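Local coordinates for uncharacterized protein (Vibrio parahaemolyticus M0605, PDB 3X0T), which is the PirA component of a plasmid-encoded toxin that makes the marine bacterium carrying it virulent, and is probably involved in pore formation, at residues Ser40-Thr46 / Phe105-His111; Asn45-Glu50 / Val74-Glu78; Thr52-Gln56 / Tyr80-Pro85. All coordinates share one frame; numbering follows the deposited sequence.

The three contacts sample one jelly-roll sandwich of two four-stranded antiparallel sheets. Contact 1 joins neighbouring strands within one sheet, so backbone hydrogen bonds dominate it, with mostly apolar side chains on its inner face and charged or hydroxyl groups on the other. Contact 3 spans the gap between the sheets, its centre about 5 Å from that of the chain, and has no hydrogen bond across it. Contact 2, its centre about 15 Å from the chain's, sets two connecting loops against each other at the edge of the sandwich and mixes main-chain bonds with amide and carboxylate ones. It shares Asn-45 and Thr-46 with contact 1, while strands 41-45 and 79-82 pair directly, tying contact 1 to contact 3.

Contact 1 (Ser40-Thr46 / Phe105-His111); sequences SVDIENT and FCTIYYH
Strands 41-45 and 105-110 run antiparallel, their short axes 4.6 Å apart at closest and 162° between directions, with Val-41, Ile-43 and Asn-45 in non-hydrogen-bonded pairs opposite Tyr-110, Ile-108 and Cys-106. Between these lie the hydrogen-bonded pairs Asp-42 with Tyr-109 and Glu-44 with Thr-107; Glu-44 N reaches Thr-107 O at 2.8 Å in a nearly straight bond.

On the inner face of this jelly-roll sheet, Ile-108 divides its two branches between two neighbours. Its CD1 lies 3.7 Å from CB of Ile-43, while its CG2 meets CB of Val-41 and also sits over one face of the Tyr-110 ring, offset toward the rim. Strand 51-58 of the opposite sheet covers Val-41 and Ile-43 through Ile-53.

The other face is polar. Glu-44, with CG anti to the backbone N (chi1 177°) and the chain extended, runs out at a slant across Tyr-109, whose ring edge meets its CB. Tyr-109 OH donates to Glu-44 OE1 at 2.8 Å, nearly along that oxygen's C-O direction, and a water joins the same OE1 to Thr-107 OG1, which is also bonded to Asp-14 on strand 11-17. Farther along, the carboxylate of Asp-42 stands at the ring edge of His-111, their planes 73° apart; NE2 of His-111 gives weak bonds to both oxygens, OD2 being the nearer at 2.8 Å. His-81 ND1 bonds OD1 from the adjacent strand.

The two acidic groups therefore have partners on strand 105-110 or just beyond it, and the imidazoles of His-111 and His-81 would probably stabilise a negative charge on Asp-42.

Contact 2 (Asn45-Glu50 / Val74-Glu78); sequences NTGRGE and VQRDE
Asn-45 turns its amide into the gap between the two loops, CG anti to the backbone N, and uses both ends of it. ND2 donates to Val-74 O at 3.1 Å, with the acceptor in the amide plane although the donor stands well above the Val-74 carbonyl plane. The same nitrogen donates to Gly-49 O within its own loop, and OD1 accepts from Gly-47 N to close an Asx turn. The Asn-45 side chain thus spans the 45-50 connection and, together with the main-chain bond from Asn-45 N to Glu-78 O (2.9 Å), ties it to the other loop, which links the two jelly-roll sheets through a type II beta turn at 75-78.

Glu-50 and Gln-75 run alongside one another in the same direction, with carboxylate and amide planes 70° apart. Gln-75 NE2 reaches the anti lone pair of Glu-50 OE1 at 2.9 Å, in a nearly straight bond.

Arg-48 and Arg-76 also run alongside each other, their guanidinium planes 81° apart, and NE of Arg-48 approaches NH1 of Arg-76 to 3.7 Å. Asp-77 OD1, at the guanidinium edge of Arg-76, forms a long salt bridge with its NE (3.4 Å) through weak bonds, probably offsetting part of the like charge.

Contact 3 (Thr52-Gln56 / Tyr80-Pro85); sequences TIQYQ and YHLQRP
Tyr-55 lays one ring face against Pro-85, and with Ile-53 it presents the inward surface of strand 51-58 to the opposite sheet of the jelly-roll sandwich. The short segments 52-56 and 80-82 run nearly in the same direction, 12° apart, but their axes come no closer than 9.2 Å; with no hydrogen bond between the segments, the distance is bridged by packing, chiefly of side chains.

Leu-82 supplies the central bump. Its CD2 methyl enters the notch between Ile-53 and Tyr-55, lying 3.8 Å from Ile-53 CD1 and 4.0 Å from Tyr-55 CD2, where it meets the tyrosine ring at the edge. Ile-53 and Tyr-55 thus both touch the same methyl. To one side of it, Ile-53 CG2 rests obliquely against Tyr-80, at 4.2 Å from CD2 of that ring; Val-41 and Ile-43, on the strand beside 79-82, pack on Ile-53 as well.

To the other side, with its CG anti to the backbone N (chi1 -154°), Tyr-55 projects its ring alongside Arg-84. CB of Arg-84 lies 4.0 Å from Tyr-55 CE2. The tyrosine hydroxyl is bonded to Gln-92, which ties down the far end of the ring. Over the ring face comes a CH-pi contact: Pro-85 CD sits 3.4 Å from the centroid of the Tyr-55 ring, just 8° off its normal.

Contact 1 (Ser40-Thr46 / Phe105-His111)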
loop_
_atom_site.group_PDB
_atom_site.type_symbol
_atom_site.label_atom_id
_atom_site.label_comp_id
_atom_site.label_asym_id
_atom_site.label_seq_id
_atom_site.Cartn_x
_atom_site.Cartn_y
_atom_site.Cartn_z
ATOM N N SER A 40 5.508 6.020 0.502
ATOM C CA SER A 40 4.282 6.158 1.325
ATOM C C SER A 40 3.088 6.392 0.424
ATOM O O SER A 40 3.226 6.935 -0.679
ATOM C CB SER A 40 4.442 7.419 2.236
ATOM O OG SER A 40 5.529 7.205 3.119
ATOM N N VAL A 41 1.884 6.068 0.934
ATOM C CA VAL A 41 0.663 6.285 0.139
ATOM C C VAL A 41 -0.425 6.707 1.126
ATOM O O VAL A 41 -0.328 6.507 2.315
ATOM C CB VAL A 41 0.198 5.022 -0.597
ATOM C CG1 VAL A 41 1.304 4.511 -1.480
ATOM C CG2 VAL A 41 -0.304 3.941 0.309
ATOM N N ASP A 42 -1.473 7.300 0.531
ATOM C CA ASP A 42 -2.724 7.409 1.263
ATOM C C ASP A 42 -3.746 6.509 0.591
ATOM O O ASP A 42 -3.757 6.337 -0.620
ATOM C CB ASP A 42 -3.315 8.849 1.259
ATOM C CG ASP A 42 -2.298 9.839 1.592
ATOM O OD1 ASP A 42 -1.615 9.686 2.570
ATOM O OD2 ASP A 42 -2.216 10.837 0.810
ATOM N N ILE A 43 -4.610 5.900 1.389
ATOM C CA ILE A 43 -5.702 5.097 0.860
ATOM C C ILE A 43 -7.057 5.774 1.233
ATOM O O ILE A 43 -7.274 6.083 2.411
ATOM C CB ILE A 43 -5.668 3.669 1.441
ATOM C CG1 ILE A 43 -6.926 2.897 0.927
ATOM C CG2 ILE A 43 -5.536 3.574 2.975
ATOM C CD1 ILE A 43 -6.907 1.402 1.257
ATOM N N GLU A 44 -7.911 5.958 0.205
ATOM C CA GLU A 44 -9.294 6.391 0.436
ATOM C C GLU A 44 -10.165 5.162 0.140
ATOM O O GLU A 44 -10.172 4.622 -0.942
ATOM C CB GLU A 44 -9.627 7.542 -0.567
ATOM C CG GLU A 44 -11.044 7.989 -0.442
ATOM C CD GLU A 44 -11.484 8.946 -1.542
ATOM O OE1 GLU A 44 -10.757 9.128 -2.583
ATOM O OE2 GLU A 44 -12.624 9.457 -1.425
ATOM N N ASN A 45 -10.932 4.780 1.170
ATOM C CA ASN A 45 -11.852 3.666 1.009
ATOM C C ASN A 45 -13.166 4.154 0.420
ATOM O O ASN A 45 -13.841 4.966 1.083
ATOM C CB ASN A 45 -12.054 3.060 2.375
ATOM C CG ASN A 45 -12.981 1.826 2.335
ATOM O OD1 ASN A 45 -13.672 1.579 1.337
ATOM N ND2 ASN A 45 -12.932 1.051 3.411
ATOM N N THR A 46 -13.484 3.759 -0.816
ATOM C CA THR A 46 -14.650 4.285 -1.539
ATOM C C THR A 46 -15.763 3.206 -1.632
ATOM O O THR A 46 -16.731 3.394 -2.389
ATOM C CB THR A 46 -14.279 4.786 -2.896
ATOM O OG1 THR A 46 -13.867 3.655 -3.679
ATOM C CG2 THR A 46 -13.212 5.853 -2.858
ATOM N N PHE A 105 -13.417 -1.335 -2.599
ATOM C CA PHE A 105 -13.006 -0.316 -3.619
ATOM C C PHE A 105 -12.171 0.690 -2.881
ATOM O O PHE A 105 -12.492 1.150 -1.773
ATOM C CB PHE A 105 -14.233 0.407 -4.243
ATOM C CG PHE A 105 -15.130 -0.523 -4.998
ATOM C CD1 PHE A 105 -16.179 -1.189 -4.315
ATOM C CD2 PHE A 105 -14.896 -0.755 -6.359
ATOM C CE1 PHE A 105 -17.026 -2.070 -5.054
ATOM C CE2 PHE A 105 -15.753 -1.684 -7.015
ATOM C CZ PHE A 105 -16.780 -2.312 -6.360
ATOM N N CYS A 106 -11.082 1.162 -3.499
ATOM C CA CYS A 106 -10.304 2.232 -2.907
ATOM C C CYS A 106 -9.567 2.969 -4.020
ATOM O O CYS A 106 -9.411 2.523 -5.147
ATOM C CB CYS A 106 -9.314 1.699 -1.882
ATOM S SG CYS A 106 -8.031 0.616 -2.473
ATOM N N THR A 107 -9.115 4.186 -3.622
ATOM C CA THR A 107 -8.152 4.949 -4.447
ATOM C C THR A 107 -6.871 5.090 -3.565
ATOM O O THR A 107 -6.937 5.401 -2.371
ATOM C CB THR A 107 -8.730 6.321 -4.804
ATOM O OG1 THR A 107 -9.926 6.122 -5.585
ATOM C CG2 THR A 107 -7.687 7.121 -5.610
ATOM N N ILE A 108 -5.733 4.865 -4.234
ATOM C CA ILE A 108 -4.434 5.021 -3.583
ATOM C C ILE A 108 -3.792 6.308 -4.213
ATOM O O ILE A 108 -3.782 6.434 -5.424
ATOM C CB ILE A 108 -3.579 3.759 -3.823
ATOM C CG1 ILE A 108 -4.250 2.529 -3.225
ATOM C CG2 ILE A 108 -2.176 3.989 -3.177
ATOM C CD1 ILE A 108 -4.303 2.472 -1.746
ATOM N N TYR A 109 -3.222 7.125 -3.313
ATOM C CA TYR A 109 -2.516 8.360 -3.697
ATOM C C TYR A 109 -1.045 8.087 -3.324
ATOM O O TYR A 109 -0.728 7.829 -2.167
ATOM C CB TYR A 109 -3.098 9.534 -2.943
ATOM C CG TYR A 109 -4.564 9.675 -3.266
ATOM C CD1 TYR A 109 -4.960 10.411 -4.344
ATOM C CD2 TYR A 109 -5.509 9.093 -2.443
ATOM C CE1 TYR A 109 -6.305 10.539 -4.665
ATOM C CE2 TYR A 109 -6.906 9.232 -2.730
ATOM C CZ TYR A 109 -7.266 9.966 -3.851
ATOM O OH TYR A 109 -8.636 10.137 -4.174
ATOM N N TYR A 110 -0.196 8.165 -4.330
ATOM C CA TYR A 110 1.211 7.755 -4.139
ATOM C C TYR A 110 2.046 9.019 -3.906
ATOM O O TYR A 110 2.040 9.958 -4.720
ATOM C CB TYR A 110 1.693 7.079 -5.429
ATOM C CG TYR A 110 0.922 5.807 -5.707
ATOM C CD1 TYR A 110 1.339 4.574 -5.197
ATOM C CD2 TYR A 110 -0.283 5.857 -6.413
ATOM C CE1 TYR A 110 0.550 3.382 -5.415
ATOM C CE2 TYR A 110 -1.074 4.718 -6.656
ATOM C CZ TYR A 110 -0.637 3.508 -6.150
ATOM O OH TYR A 110 -1.428 2.387 -6.374
ATOM N N HIS A 111 2.789 8.984 -2.799
ATOM C CA HIS A 111 3.613 10.155 -2.436
ATOM C C HIS A 111 4.902 10.074 -3.142
ATOM O O HIS A 111 5.783 9.357 -2.673
ATOM C CB HIS A 111 3.761 10.360 -0.975
ATOM C CG HIS A 111 2.471 10.834 -0.436
ATOM N ND1 HIS A 111 1.962 12.115 -0.646
ATOM C CD2 HIS A 111 1.506 10.156 0.200
ATOM C CE1 HIS A 111 0.788 12.206 -0.041
ATOM N NE2 HIS A 111 0.559 11.063 0.585
HETATM O O HOH W 1 7.053 8.340 -0.267
HETATM O O HOH W 2 -11.675 8.466 -5.130
HETATM O O HOH W 3 -14.229 -0.905 0.179
HETATM O O HOH W 4 -12.130 4.294 -5.711
#

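Contact 2 (Asn45-Glu50 / Val74-Glu78)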
loop_
_atom_site.group_PDB
_atom_site.type_symbol
_atom_site.label_atom_id
_atom_site.label_comp_id
_atom_site.label_asym_id
_atom_site.label_seq_id
_atom_site.Cartn_x
_atom_site.Cartn_y
_atom_site.Cartn_z
ATOM N N ASN A 45 -10.932 4.780 1.170
ATOM C CA ASN A 45 -11.852 3.666 1.009
ATOM C C ASN A 45 -13.166 4.154 0.420
ATOM O O ASN A 45 -13.841 4.966 1.083
ATOM C CB ASN A 45 -12.054 3.060 2.375
ATOM C CG ASN A 45 -12.981 1.826 2.335
ATOM O OD1 ASN A 45 -13.672 1.579 1.337
ATOM N ND2 ASN A 45 -12.932 1.051 3.411
ATOM N N THR A 46 -13.484 3.759 -0.816
ATOM C CA THR A 46 -14.650 4.285 -1.539
ATOM C C THR A 46 -15.763 3.206 -1.632
ATOM O O THR A 46 -16.731 3.394 -2.389
ATOM C CB THR A 46 -14.279 4.786 -2.896
ATOM O OG1 THR A 46 -13.867 3.655 -3.679
ATOM C CG2 THR A 46 -13.212 5.853 -2.858
ATOM N N GLY A 47 -15.610 2.146 -0.875
ATOM C CA GLY A 47 -16.628 1.068 -0.837
ATOM C C GLY A 47 -17.418 1.156 0.449
ATOM O O GLY A 47 -17.431 2.169 1.141
ATOM N N ARG A 48 -18.203 0.118 0.688
ATOM C CA ARG A 48 -19.191 0.143 1.806
ATOM C C ARG A 48 -18.664 -0.508 3.063
ATOM O O ARG A 48 -19.258 -0.285 4.114
ATOM C CB ARG A 48 -20.519 -0.546 1.377
ATOM C CG ARG A 48 -21.141 0.104 0.143
ATOM C CD ARG A 48 -22.551 -0.375 -0.034
ATOM N NE ARG A 48 -23.510 0.290 0.892
ATOM C CZ ARG A 48 -24.075 -0.280 1.957
ATOM N NH1 ARG A 48 -23.786 -1.553 2.292
ATOM N NH2 ARG A 48 -24.897 0.473 2.637
ATOM N N GLY A 49 -17.591 -1.279 2.994
ATOM C CA GLY A 49 -17.078 -1.976 4.156
ATOM C C GLY A 49 -15.618 -1.631 4.378
ATOM O O GLY A 49 -14.973 -0.985 3.580
ATOM N N GLU A 50 -15.098 -2.151 5.478
ATOM C CA GLU A 50 -13.702 -1.810 5.872
ATOM C C GLU A 50 -12.675 -2.591 5.012
ATOM O O GLU A 50 -12.950 -3.685 4.496
ATOM C CB GLU A 50 -13.440 -2.133 7.333
ATOM C CG GLU A 50 -13.435 -3.566 7.697
ATOM C CD GLU A 50 -13.428 -3.866 9.176
ATOM O OE1 GLU A 50 -13.505 -2.999 10.067
ATOM O OE2 GLU A 50 -13.465 -5.094 9.458
ATOM N N VAL A 74 -9.017 0.546 7.595
ATOM C CA VAL A 74 -9.608 1.756 7.083
ATOM C C VAL A 74 -11.097 1.566 6.849
ATOM O O VAL A 74 -11.485 0.707 6.078
ATOM C CB VAL A 74 -8.912 2.173 5.750
ATOM C CG1 VAL A 74 -9.416 3.511 5.287
ATOM C CG2 VAL A 74 -7.354 2.185 5.926
ATOM N N GLN A 75 -11.951 2.332 7.526
ATOM C CA GLN A 75 -13.424 2.209 7.370
ATOM C C GLN A 75 -13.929 2.898 6.089
ATOM O O GLN A 75 -13.198 3.668 5.481
ATOM C CB GLN A 75 -14.144 2.797 8.564
ATOM C CG GLN A 75 -13.684 2.197 9.866
ATOM C CD GLN A 75 -14.071 0.717 9.911
ATOM O OE1 GLN A 75 -15.185 0.270 9.500
ATOM N NE2 GLN A 75 -13.138 -0.116 10.350
ATOM N N ARG A 76 -15.213 2.658 5.757
ATOM C CA ARG A 76 -15.753 3.257 4.499
ATOM C C ARG A 76 -15.591 4.749 4.584
ATOM O O ARG A 76 -15.773 5.292 5.688
ATOM C CB ARG A 76 -17.235 2.756 4.211
ATOM C CG ARG A 76 -18.279 3.329 5.161
ATOM C CD ARG A 76 -19.680 3.094 4.682
ATOM N NE ARG A 76 -19.919 3.928 3.500
ATOM C CZ ARG A 76 -20.910 3.890 2.612
ATOM N NH1 ARG A 76 -21.892 3.023 2.818
ATOM N NH2 ARG A 76 -20.905 4.780 1.604
ATOM N N ASP A 77 -15.324 5.346 3.431
ATOM C CA ASP A 77 -15.231 6.789 3.258
ATOM C C ASP A 77 -13.976 7.396 3.945
ATOM O O ASP A 77 -13.794 8.624 3.810
ATOM C CB ASP A 77 -16.456 7.568 3.733
ATOM C CG ASP A 77 -17.787 6.948 3.369
ATOM O OD1 ASP A 77 -18.053 6.439 2.276
ATOM O OD2 ASP A 77 -18.642 6.983 4.244
ATOM N N GLU A 78 -13.188 6.655 4.705
ATOM C CA GLU A 78 -12.035 7.257 5.367
ATOM C C GLU A 78 -10.842 7.280 4.431
ATOM O O GLU A 78 -10.707 6.425 3.532
ATOM C CB GLU A 78 -11.576 6.421 6.579
ATOM C CG GLU A 78 -12.544 6.378 7.775
ATOM C CD GLU A 78 -11.950 5.571 8.986
ATOM O OE1 GLU A 78 -10.981 4.694 8.915
ATOM O OE2 GLU A 78 -12.605 5.910 9.987
HETATM O O HOH W 5 -17.464 4.916 0.304
HETATM O O HOH W 6 -16.644 -1.881 10.009
#

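Contact 3 (Thr52-Gln56 / Tyr80-Pro85)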
loop_
_atom_site.group_PDB
_atom_site.type_symbol
_atom_site.label_atom_id
_atom_site.label_comp_id
_atom_site.label_asym_id
_atom_site.label_seq_id
_atom_site.Cartn_x
_atom_site.Cartn_y
_atom_site.Cartn_z
ATOM N N THR A 52 -8.228 -3.639 5.090
ATOM C CA THR A 52 -6.908 -3.526 5.740
ATOM C C THR A 52 -5.837 -3.131 4.711
ATOM O O THR A 52 -5.853 -3.689 3.612
ATOM C CB THR A 52 -6.544 -4.853 6.365
ATOM O OG1 THR A 52 -7.474 -5.094 7.435
ATOM C CG2 THR A 52 -5.133 -4.839 6.956
ATOM N N ILE A 53 -4.973 -2.191 5.040
ATOM C CA ILE A 53 -3.813 -1.916 4.216
ATOM C C ILE A 53 -2.581 -2.391 4.953
ATOM O O ILE A 53 -2.451 -2.175 6.181
ATOM C CB ILE A 53 -3.746 -0.435 3.812
ATOM C CG1 ILE A 53 -2.675 -0.232 2.726
ATOM C CG2 ILE A 53 -3.583 0.514 4.996
ATOM C CD1 ILE A 53 -2.730 1.134 2.076
ATOM N N GLN A 54 -1.677 -3.038 4.233
ATOM C CA GLN A 54 -0.422 -3.502 4.859
ATOM C C GLN A 54 0.784 -3.115 4.026
ATOM O O GLN A 54 0.758 -3.151 2.786
ATOM C CB GLN A 54 -0.357 -5.046 5.051
ATOM C CG GLN A 54 -1.511 -5.553 5.916
ATOM C CD GLN A 54 -1.315 -6.927 6.356
ATOM O OE1 GLN A 54 -0.768 -7.810 5.657
ATOM N NE2 GLN A 54 -1.791 -7.163 7.608
ATOM N N TYR A 55 1.850 -2.762 4.726
ATOM C CA TYR A 55 3.180 -2.583 4.140
ATOM C C TYR A 55 3.949 -3.866 4.421
ATOM O O TYR A 55 4.103 -4.207 5.577
ATOM C CB TYR A 55 3.878 -1.358 4.747
ATOM C CG TYR A 55 4.892 -0.757 3.857
ATOM C CD1 TYR A 55 6.107 -1.429 3.566
ATOM C CD2 TYR A 55 4.654 0.451 3.203
ATOM C CE1 TYR A 55 7.011 -0.898 2.654
ATOM C CE2 TYR A 55 5.550 0.968 2.287
ATOM C CZ TYR A 55 6.728 0.290 2.013
ATOM O OH TYR A 55 7.593 0.833 1.087
ATOM N N GLN A 56 4.394 -4.552 3.365
ATOM C CA GLN A 56 5.053 -5.848 3.507
ATOM C C GLN A 56 6.449 -5.814 2.917
ATOM O O GLN A 56 6.730 -4.963 2.044
ATOM C CB GLN A 56 4.243 -6.923 2.821
ATOM C CG GLN A 56 2.870 -7.110 3.456
ATOM C CD GLN A 56 2.105 -8.276 2.878
ATOM O OE1 GLN A 56 2.541 -8.912 1.902
ATOM N NE2 GLN A 56 0.952 -8.575 3.475
ATOM N N TYR A 80 -6.583 7.326 4.892
ATOM C CA TYR A 80 -5.553 7.022 5.845
ATOM C C TYR A 80 -4.142 7.102 5.246
ATOM O O TYR A 80 -3.970 6.664 4.117
ATOM C CB TYR A 80 -5.727 5.614 6.373
ATOM C CG TYR A 80 -4.650 5.165 7.258
ATOM C CD1 TYR A 80 -4.568 5.674 8.573
ATOM C CD2 TYR A 80 -3.646 4.278 6.824
ATOM C CE1 TYR A 80 -3.561 5.265 9.422
ATOM C CE2 TYR A 80 -2.653 3.843 7.699
ATOM C CZ TYR A 80 -2.618 4.373 9.001
ATOM O OH TYR A 80 -1.599 3.934 9.841
ATOM N N HIS A 81 -3.188 7.698 5.965
ATOM C CA HIS A 81 -1.787 7.813 5.455
ATOM C C HIS A 81 -0.942 6.701 5.975
ATOM O O HIS A 81 -0.785 6.492 7.189
ATOM C CB HIS A 81 -1.206 9.142 5.960
ATOM C CG HIS A 81 0.221 9.259 5.541
ATOM N ND1 HIS A 81 0.600 9.533 4.238
ATOM C CD2 HIS A 81 1.377 9.104 6.205
ATOM C CE1 HIS A 81 1.927 9.545 4.109
ATOM N NE2 HIS A 81 2.420 9.300 5.298
ATOM N N LEU A 82 -0.453 5.847 5.043
ATOM C CA LEU A 82 0.488 4.792 5.373
ATOM C C LEU A 82 1.877 5.283 5.052
ATOM O O LEU A 82 2.294 5.388 3.887
ATOM C CB LEU A 82 0.157 3.554 4.510
ATOM C CG LEU A 82 1.091 2.359 4.684
ATOM C CD1 LEU A 82 1.118 1.899 6.117
ATOM C CD2 LEU A 82 0.730 1.248 3.742
ATOM N N GLN A 83 2.614 5.618 6.122
ATOM C CA GLN A 83 4.000 6.078 5.933
ATOM C C GLN A 83 4.913 4.851 5.757
ATOM O O GLN A 83 4.835 3.907 6.535
ATOM C CB GLN A 83 4.368 6.893 7.207
ATOM C CG GLN A 83 5.799 7.427 7.181
ATOM C CD GLN A 83 6.027 8.534 6.111
ATOM O OE1 GLN A 83 5.106 9.186 5.614
ATOM N NE2 GLN A 83 7.306 8.718 5.802
ATOM N N ARG A 84 5.820 4.944 4.801
ATOM C CA ARG A 84 6.725 3.832 4.593
ATOM C C ARG A 84 7.592 3.601 5.818
ATOM O O ARG A 84 7.914 4.552 6.535
ATOM C CB ARG A 84 7.626 4.133 3.420
ATOM C CG ARG A 84 8.567 5.286 3.717
ATOM C CD ARG A 84 9.375 5.590 2.500
ATOM N NE ARG A 84 10.286 6.724 2.770
ATOM C CZ ARG A 84 10.858 7.483 1.831
ATOM N NH1 ARG A 84 10.584 7.264 0.593
ATOM N NH2 ARG A 84 11.738 8.455 2.160
ATOM N N PRO A 85 8.046 2.370 6.108
ATOM C CA PRO A 85 9.068 2.175 7.146
ATOM C C PRO A 85 10.294 3.002 6.848
ATOM O O PRO A 85 10.657 3.248 5.703
ATOM C CB PRO A 85 9.357 0.666 7.058
ATOM C CG PRO A 85 8.087 0.075 6.472
ATOM C CD PRO A 85 7.663 1.105 5.439
#